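Local atomic coordinates of SusD superfamily protein (Bacteroides fragilis NCTC 9343, PDB entry 3NQP), a protein that probably binds sugars at the outer membrane of a gut bacterium and helps capture glycans for uptake. Residues L212-S215 against D221-A224. Residues are numbered along the deposited sequence; the frame is centred on the assembly and turned at random. Where two conformers were deposited one is given.
Sequences LWTS and DDVA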
loop_
_atom_site.group_PDB
_atom_site.type_symbol
_atom_site.label_atom_id
_atom_site.label_comp_id
_atom_site.label_asym_id
_atom_site.label_seq_id
_atom_site.Cartn_x
_atom_site.Cartn_y
_atom_site.Cartn_z
ATOM N N LEU A 212 1.027 -15.513 1.630
ATOM C CA LEU A 212 0.923 -15.242 3.041
ATOM C C LEU A 212 -0.521 -14.984 3.469
ATOM O O LEU A 212 -0.989 -15.489 4.486
ATOM C CB LEU A 212 1.748 -14.007 3.464
ATOM C CG LEU A 212 1.678 -13.729 4.967
ATOM C CD1 LEU A 212 2.149 -14.910 5.874
ATOM C CD2 LEU A 212 2.512 -12.435 5.239
ATOM N N TRP A 213 -1.198 -14.131 2.723
ATOM C CA TRP A 213 -2.599 -13.823 2.992
ATOM C C TRP A 213 -3.439 -15.109 3.048
ATOM O O TRP A 213 -4.117 -15.345 4.046
ATOM C CB TRP A 213 -3.153 -12.862 1.947
ATOM C CG TRP A 213 -4.553 -12.525 2.165
ATOM C CD1 TRP A 213 -5.650 -13.365 1.936
ATOM C CD2 TRP A 213 -5.091 -11.308 2.716
ATOM N NE1 TRP A 213 -6.808 -12.712 2.292
ATOM C CE2 TRP A 213 -6.498 -11.463 2.772
ATOM C CE3 TRP A 213 -4.526 -10.088 3.149
ATOM C CZ2 TRP A 213 -7.339 -10.455 3.243
ATOM C CZ3 TRP A 213 -5.376 -9.094 3.601
ATOM C CH2 TRP A 213 -6.764 -9.284 3.636
ATOM N N THR A 214 -3.357 -15.955 2.025
ATOM C CA THR A 214 -4.212 -17.159 2.021
ATOM C C THR A 214 -3.772 -18.170 3.082
ATOM O O THR A 214 -4.586 -18.988 3.512
ATOM C CB THR A 214 -4.341 -17.797 0.623
ATOM O OG1 THR A 214 -3.046 -18.127 0.133
ATOM C CG2 THR A 214 -4.999 -16.782 -0.360
ATOM N N SER A 215 -2.508 -18.097 3.520
ATOM C CA SER A 215 -2.056 -18.908 4.644
ATOM C C SER A 215 -2.838 -18.627 5.946
ATOM O O SER A 215 -3.074 -19.543 6.735
ATOM C CB SER A 215 -0.570 -18.677 4.932
ATOM O OG SER A 215 0.273 -19.104 3.871
ATOM N N ASP A 221 -15.605 -19.073 1.136
ATOM C CA ASP A 221 -15.214 -20.462 0.853
ATOM C C ASP A 221 -13.706 -20.639 0.578
ATOM O O ASP A 221 -13.243 -21.737 0.267
ATOM C CB ASP A 221 -16.065 -21.064 -0.302
ATOM C CG ASP A 221 -15.826 -20.387 -1.633
ATOM O OD1 ASP A 221 -15.193 -19.294 -1.652
ATOM O OD2 ASP A 221 -16.251 -20.949 -2.670
ATOM N N ASP A 222 -12.930 -19.560 0.690
ATOM C CA ASP A 222 -11.478 -19.686 0.533
ATOM C C ASP A 222 -10.833 -19.768 1.919
ATOM O O ASP A 222 -10.603 -18.759 2.536
ATOM C CB ASP A 222 -10.970 -18.520 -0.300
ATOM C CG ASP A 222 -9.594 -18.770 -0.876
ATOM O OD1 ASP A 222 -9.284 -19.931 -1.209
ATOM O OD2 ASP A 222 -8.837 -17.788 -1.010
ATOM N N VAL A 223 -10.583 -20.989 2.403
ATOM C CA VAL A 223 -10.202 -21.278 3.790
ATOM C C VAL A 223 -8.681 -21.163 4.011
ATOM O O VAL A 223 -7.919 -21.692 3.232
ATOM C CB VAL A 223 -10.709 -22.715 4.249
ATOM C CG1 VAL A 223 -10.337 -23.017 5.748
ATOM C CG2 VAL A 223 -12.245 -22.837 4.096
ATOM N N ALA A 224 -8.262 -20.463 5.067
ATOM C CA ALA A 224 -6.842 -20.300 5.395
ATOM C C ALA A 224 -6.128 -21.654 5.252
ATOM O O ALA A 224 -6.622 -22.686 5.721
ATOM C CB ALA A 224 -6.662 -19.743 6.790
#
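The connection between two helices of the SusD fold, 200-216 and 228-241, doubles back on the last turn of the first helix, bringing Ala-224 against Thr-214 and Ser-215. It illustrates how the carbonyls at a helix's C-terminal end can take up partners from the chain that follows. CA of Ala-224 lies 3.2 Å from O of Thr-214, a CA-H...O contact with an angle of 147° at the hydrogen. The methyl CB of Ala-224 packs 3.6 Å from O of Ser-215, with O of Thr-214 a little farther at 4.0 Å. Here the alpha-carbons of Ser-215 and Ala-224 come within 5.0 Å of each other. Conventional bonds flank this approach: Asn-225 continues it with a backbone hydrogen bond to Thr-214, while Thr-218 OG1 bonds the amide of Ala-224.

Two residues back along the loop, Asp-222 aims its side chain at the helix, and its OD2 stands 4.0 Å from the methyl CG2 of Thr-214, a van der Waals approach. The same carboxylate oxygen has a weak hydrogen bond to Tyr-132 OH. Thr-214 divides its two branches: CG2 lies anti to the carbonyl carbon and faces Asp-222, whereas OG1, with chi1 at 58°, sits between backbone N and carbonyl carbon and hydrogen-bonds Asp-228 OD2 and Lys-171 NZ. Met-167 of helix 163-181 touches both Thr-214 and Asp-222, placing this side of the contact beside a third helix.

Across the contact itself no conventional hydrogen bond forms. The Thr-214 carbonyl, near the negative end of the helix dipole, may polarise the CA-H of Ala-224 modestly, so the approach is probably a weak electrostatic attraction supplemented by methyl packing, with the stronger polar bonds lying around it.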